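PDB 2WY4: single domain haemoglobin from Campylobacter jejuni, which binds heme, with cyanide as a ligand, and probably binds oxygen, with a possible role in oxygen transport or nitric oxide dioxygenation. Local coordinates for residues A[40-44]-A[45-49]; A[109-112]-A[113-117]. All blocks are in the same frame, centred on the assembly; numbering follows the deposited sequence.

Interaction 1 of 2, residues A[40-44]-A[45-49]; sequences PMFNM and EKQIS. With HEM (protoporphyrin IX containing Fe), chain B.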
loop_
_atom_site.group_PDB
_atom_site.type_symbol
_atom_site.label_atom_id
_atom_site.label_comp_id
_atom_site.label_asym_id
_atom_site.label_seq_id
_atom_site.Cartn_x
_atom_site.Cartn_y
_atom_site.Cartn_z
ATOM N N PRO A 40 11.109 -9.721 9.572
ATOM C CA PRO A 40 12.452 -9.981 9.009
ATOM C C PRO A 40 12.569 -9.849 7.496
ATOM O O PRO A 40 13.700 -9.821 6.985
ATOM C CB PRO A 40 12.727 -11.426 9.424
ATOM C CG PRO A 40 11.926 -11.601 10.634
ATOM C CD PRO A 40 10.624 -10.865 10.366
ATOM N N MET A 41 11.446 -9.811 6.789
ATOM C CA MET A 41 11.471 -9.586 5.353
ATOM C C MET A 41 11.970 -8.160 5.045
ATOM O O MET A 41 12.613 -7.906 4.014
ATOM C CB MET A 41 10.078 -9.753 4.781
ATOM C CG MET A 41 9.511 -11.149 4.923
ATOM S SD MET A 41 7.751 -11.276 4.458
ATOM C CE MET A 41 7.795 -11.273 2.733
ATOM N N PHE A 42 11.701 -7.242 5.962
ATOM C CA PHE A 42 12.027 -5.840 5.800
ATOM C C PHE A 42 13.375 -5.505 6.412
ATOM O O PHE A 42 13.812 -6.166 7.342
ATOM C CB PHE A 42 10.973 -4.999 6.517
ATOM C CG PHE A 42 9.608 -5.085 5.893
ATOM C CD1 PHE A 42 8.727 -6.126 6.188
ATOM C CD2 PHE A 42 9.202 -4.117 5.035
ATOM C CE1 PHE A 42 7.519 -6.178 5.584
ATOM C CE2 PHE A 42 7.979 -4.178 4.454
ATOM C CZ PHE A 42 7.127 -5.223 4.742
ATOM N N ASN A 43 13.996 -4.469 5.868
ATOM C CA ASN A 43 15.239 -3.976 6.417
ATOM C C ASN A 43 14.941 -2.926 7.482
ATOM O O ASN A 43 14.439 -1.858 7.191
ATOM C CB ASN A 43 16.113 -3.408 5.298
ATOM C CG ASN A 43 16.562 -4.482 4.341
ATOM O OD1 ASN A 43 17.273 -5.421 4.749
ATOM N ND2 ASN A 43 16.143 -4.389 3.082
ATOM N N MET A 44 15.255 -3.216 8.739
ATOM C CA MET A 44 14.956 -2.237 9.774
ATOM C C MET A 44 15.697 -0.911 9.651
ATOM O O MET A 44 15.216 0.107 10.113
ATOM C CB MET A 44 15.122 -2.845 11.162
ATOM C CG MET A 44 14.107 -3.964 11.465
ATOM S SD MET A 44 12.379 -3.460 11.306
ATOM C CE MET A 44 11.974 -4.045 9.721
ATOM N N GLU A 45 16.874 -0.935 9.034
ATOM C CA GLU A 45 17.599 0.309 8.833
ATOM C C GLU A 45 16.752 1.236 7.988
ATOM O O GLU A 45 16.761 2.444 8.179
ATOM C CB GLU A 45 18.951 0.035 8.139
ATOM C CG GLU A 45 19.850 1.232 8.045
ATOM C CD GLU A 45 21.008 0.975 7.091
ATOM O OE1 GLU A 45 21.682 -0.064 7.306
ATOM O OE2 GLU A 45 21.213 1.779 6.122
ATOM N N LYS A 46 16.038 0.646 7.026
ATOM C CA LYS A 46 15.194 1.427 6.098
ATOM C C LYS A 46 13.918 1.925 6.800
ATOM O O LYS A 46 13.290 2.863 6.330
ATOM C CB LYS A 46 14.870 0.597 4.828
ATOM C CG LYS A 46 14.784 1.362 3.491
ATOM C CD LYS A 46 14.251 0.508 2.338
ATOM C CE LYS A 46 13.818 1.344 1.167
ATOM N NZ LYS A 46 12.946 0.779 0.083
ATOM N N GLN A 47 13.579 1.301 7.929
ATOM C CA GLN A 47 12.440 1.761 8.706
ATOM C C GLN A 47 12.907 2.941 9.553
ATOM O O GLN A 47 12.270 3.981 9.611
ATOM C CB GLN A 47 11.948 0.647 9.632
ATOM C CG GLN A 47 11.165 -0.487 8.977
ATOM C CD GLN A 47 9.821 -0.059 8.450
ATOM O OE1 GLN A 47 9.063 0.624 9.148
ATOM N NE2 GLN A 47 9.530 -0.439 7.200
ATOM N N ILE A 48 14.053 2.772 10.216
ATOM C CA ILE A 48 14.554 3.812 11.090
ATOM C C ILE A 48 14.880 5.117 10.345
ATOM O O ILE A 48 14.585 6.177 10.842
ATOM C CB ILE A 48 15.770 3.275 11.852
ATOM C CG1 ILE A 48 15.322 2.150 12.800
ATOM C CG2 ILE A 48 16.444 4.368 12.631
ATOM C CD1 ILE A 48 16.426 1.223 13.249
ATOM N N SER A 49 15.392 5.006 9.129
ATOM C CA SER A 49 15.773 6.199 8.362
ATOM C C SER A 49 14.562 6.913 7.799
ATOM O O SER A 49 14.669 8.031 7.312
ATOM C CB SER A 49 16.622 5.815 7.170
ATOM O OG SER A 49 15.857 5.099 6.206
HETATM C CHA HEM B . 9.101 -2.988 -0.471
HETATM C CHB HEM B . 4.995 -1.011 -2.008
HETATM C CHC HEM B . 2.595 -4.900 -0.479
HETATM C CHD HEM B . 6.637 -6.560 1.634
HETATM C C1A HEM B . 8.238 -2.162 -1.086
HETATM C C2A HEM B . 8.547 -0.932 -1.750
HETATM C C3A HEM B . 7.408 -0.354 -2.173
HETATM C C4A HEM B . 6.339 -1.242 -1.758
HETATM C CMA HEM B . 7.276 0.964 -2.951
HETATM C CAA HEM B . 9.983 -0.386 -1.948
HETATM C CBA HEM B . 10.819 -1.307 -2.840
HETATM C CGA HEM B . 10.878 -0.992 -4.300
HETATM O O1A HEM B . 10.508 0.140 -4.709
HETATM O O2A HEM B . 11.373 -1.892 -5.067
HETATM C C1B HEM B . 3.986 -1.882 -1.696
HETATM C C2B HEM B . 2.616 -1.693 -2.012
HETATM C C3B HEM B . 1.947 -2.780 -1.590
HETATM C C4B HEM B . 2.879 -3.676 -1.000
HETATM C CMB HEM B . 2.031 -0.433 -2.636
HETATM C CAB HEM B . 0.444 -3.085 -1.631
HETATM C CBB HEM B . -0.289 -2.847 -2.703
HETATM C C1C HEM B . 3.460 -5.736 0.185
HETATM C C2C HEM B . 3.203 -7.007 0.766
HETATM C C3C HEM B . 4.310 -7.418 1.347
HETATM C C4C HEM B . 5.333 -6.414 1.197
HETATM C CMC HEM B . 1.871 -7.764 0.646
HETATM C CAC HEM B . 4.490 -8.730 2.091
HETATM C CBC HEM B . 4.839 -8.704 3.384
HETATM C C1D HEM B . 7.661 -5.727 1.231
HETATM C C2D HEM B . 8.997 -5.912 1.653
HETATM C C3D HEM B . 9.798 -4.832 1.019
HETATM C C4D HEM B . 8.847 -4.097 0.253
HETATM C CMD HEM B . 9.508 -7.012 2.558
HETATM C CAD HEM B . 11.282 -4.542 1.161
HETATM C CBD HEM B . 11.449 -3.332 2.074
HETATM C CGD HEM B . 12.851 -3.120 2.560
HETATM O O1D HEM B . 13.003 -2.877 3.763
HETATM O O2D HEM B . 13.779 -3.173 1.708
HETATM N NA HEM B . 6.871 -2.345 -1.085
HETATM N NB HEM B . 4.130 -3.105 -1.092
HETATM N NC HEM B . 4.776 -5.392 0.458
HETATM N ND HEM B . 7.579 -4.631 0.404
HETATM FE FE HEM B . 5.848 -3.871 -0.345
HETATM O O HOH W 1 11.914 -1.596 5.790
#

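Interaction 2 of 2, residues A[109-112]-A[113-117]; sequences LNPD and EATLK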
loop_
_atom_site.group_PDB
_atom_site.type_symbol
_atom_site.label_atom_id
_atom_site.label_comp_id
_atom_site.label_asym_id
_atom_site.label_seq_id
_atom_site.Cartn_x
_atom_site.Cartn_y
_atom_site.Cartn_z
ATOM N N LEU A 109 -6.541 8.980 9.976
ATOM C CA LEU A 109 -7.376 9.899 9.201
ATOM C C LEU A 109 -8.757 10.057 9.796
ATOM O O LEU A 109 -9.447 11.021 9.506
ATOM C CB LEU A 109 -7.498 9.437 7.741
ATOM C CG LEU A 109 -6.429 9.901 6.770
ATOM C CD1 LEU A 109 -5.146 9.188 7.099
ATOM C CD2 LEU A 109 -6.831 9.622 5.336
ATOM N N ASN A 110 -9.158 9.077 10.609
ATOM C CA ASN A 110 -10.489 9.046 11.214
ATOM C C ASN A 110 -11.546 9.458 10.187
ATOM O O ASN A 110 -12.322 10.394 10.391
ATOM C CB ASN A 110 -10.529 9.933 12.461
ATOM C CG ASN A 110 -11.648 9.559 13.419
ATOM O OD1 ASN A 110 -11.608 9.907 14.614
ATOM N ND2 ASN A 110 -12.653 8.866 12.910
ATOM N N PRO A 111 -11.572 8.749 9.065
ATOM C CA PRO A 111 -12.474 9.092 7.967
ATOM C C PRO A 111 -13.921 8.663 8.179
ATOM O O PRO A 111 -14.237 7.883 9.087
ATOM C CB PRO A 111 -11.899 8.316 6.790
ATOM C CG PRO A 111 -10.683 7.713 7.260
ATOM C CD PRO A 111 -10.800 7.541 8.757
ATOM N N ASP A 112 -14.778 9.147 7.288
ATOM C CA ASP A 112 -16.177 8.721 7.295
ATOM C C ASP A 112 -16.275 7.358 6.635
ATOM O O ASP A 112 -15.297 6.845 6.095
ATOM C CB ASP A 112 -17.077 9.797 6.670
ATOM C CG ASP A 112 -16.768 10.099 5.210
ATOM O OD1 ASP A 112 -16.154 9.275 4.493
ATOM O OD2 ASP A 112 -17.168 11.168 4.682
ATOM N N GLU A 113 -17.447 6.740 6.671
ATOM C CA GLU A 113 -17.593 5.408 6.168
ATOM C C GLU A 113 -17.413 5.370 4.681
ATOM O O GLU A 113 -16.863 4.412 4.177
ATOM C CB GLU A 113 -18.950 4.813 6.605
ATOM C CG GLU A 113 -18.974 4.532 8.085
ATOM C CD GLU A 113 -17.959 3.489 8.539
ATOM O OE1 GLU A 113 -17.688 2.515 7.791
ATOM O OE2 GLU A 113 -17.465 3.638 9.680
ATOM N N ALA A 114 -17.871 6.409 3.971
ATOM C CA ALA A 114 -17.709 6.423 2.537
ATOM C C ALA A 114 -16.230 6.386 2.173
ATOM O O ALA A 114 -15.846 5.724 1.226
ATOM C CB ALA A 114 -18.384 7.653 1.916
ATOM N N THR A 115 -15.420 7.111 2.936
ATOM C CA THR A 115 -13.969 7.148 2.650
ATOM C C THR A 115 -13.334 5.802 2.954
ATOM O O THR A 115 -12.542 5.275 2.180
ATOM C CB THR A 115 -13.300 8.277 3.406
ATOM O OG1 THR A 115 -13.845 9.517 2.945
ATOM C CG2 THR A 115 -11.824 8.358 3.052
ATOM N N LEU A 116 -13.700 5.227 4.092
ATOM C CA LEU A 116 -13.193 3.907 4.418
ATOM C C LEU A 116 -13.556 2.878 3.337
ATOM O O LEU A 116 -12.729 2.074 2.915
ATOM C CB LEU A 116 -13.749 3.440 5.762
ATOM C CG LEU A 116 -13.040 3.788 7.035
ATOM C CD1 LEU A 116 -13.712 3.104 8.210
ATOM C CD2 LEU A 116 -11.564 3.376 6.954
ATOM N N LYS A 117 -14.824 2.880 2.923
ATOM C CA LYS A 117 -15.295 1.982 1.866
ATOM C C LYS A 117 -14.510 2.196 0.569
ATOM O O LYS A 117 -14.086 1.251 -0.126
ATOM C CB LYS A 117 -16.801 2.213 1.638
ATOM C CG LYS A 117 -17.491 1.160 0.803
ATOM C CD LYS A 117 -17.318 -0.234 1.408
ATOM C CE LYS A 117 -18.582 -1.089 1.308
ATOM N NZ LYS A 117 -19.431 -0.856 2.489
HETATM O O HOH W 2 -16.621 6.529 10.193
#

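Interaction 1 of 2, residues A[40-44]-A[45-49]
Asn43 and Gln47 are joined through a water in the CD region of the globin fold, where the loop after helix 4-34 leads into the short helix 44-48. The water donates to Asn43 O and to HEM O1D and accepts from Gln47 NE2 (3.0 Å), linking loop, helix and cofactor. Asn43 also grips the propionate directly, its N meeting HEM O1D at 2.8 Å and its ND2 reaching HEM O2D at 3.0 Å, so both carboxylate oxygens are held by one residue. The Phe42 ring lays one face against the porphyrin, with HEM CMD over its centre and Phe42 CZ within 3.4 Å of HEM CHD; the ring also touches the bound cyanide. Further out, Phe32 of helix 4-34 meets this ring edge-to-face. Lys46 runs in an extended chain past the propionate, and its NZ is hydrogen-bonded to Gln52 OE1, a residue of the cyanide pocket. Met44 and Gln47 lie side by side: the methionine chain bends at chi2 (-57°) and again at chi3, which brings Met44 CE to 3.7 Å from Gln47 CG. At the start of the turn Asn43 O receives weak, bent bonds from Lys46 N and Gln47 N. Met44 O accepts two amides: Gln47 N, which approaches from well above the carbonyl plane, and Ile48 N at 2.9 Å, nearly straight at 167°.

Interaction 2 of 2, residues A[109-112]-A[113-117]
Asp112, the N-cap residue of helix 113-139, meets Thr115 at the GH corner of the globin fold, the short turn from helix 94-109 into helix 113-139. Glu113, first in the helix, turns its carboxylate back through a bend at chi2 (-63°), and a water joins its OE2 (3.1 Å) to Pro111 O (3.0 Å), donating to both. Ala114 brings its CB to 3.8 Å from Asp112 OD1, a simple van der Waals neighbour. Thr115 N gives the capping bond to Asp112 OD1 at 2.8 Å, meeting that oxygen nearly along the C-O axis, while Thr115 OG1 donates to the same OD1 at 2.8 Å from above the carboxylate plane. The aspartate can reach both donors because CG sits between the backbone N and the carbonyl carbon (chi1 62°), which folds the carboxylate over the first turn; the two side chains cross at about a right angle. OD1 thus satisfies the Thr115 amide and is held by a second donor, and the helix N terminus would probably favour the negative charge of Asp112. The threonine's other branch, CG2, packs 3.7 Å from Pro111 CB. Leu116 N closes the first backbone turn onto Asp112 O at 3.0 Å, and its CD2 approaches the proline ring. Outward from this corner, Ala114 and Thr115 touch Ile8 of helix 4-34, whereas Pro111 and Leu116 lean on Ile105 and Leu102 of helix 94-109.

From the N terminus, the chain runs down helix 4-34 and reaches interaction 1 in the loop that leads into helix 44-48; helices 51-65, 74-86 and 94-109 follow before interaction 2 turns the chain into helix 113-139. Each closes only a local turn, and the two come in series, neither nesting nor crossing. They lie on opposite sides of the chain's centre, with their centres 29 Å apart and nearest atoms about 17 Å apart. Helix 4-34 is common to both: residues 40-49 bring it together with helix 51-65 and the heme, whereas residues 109-117 pack against it and helix 94-109, well away from the heme pocket.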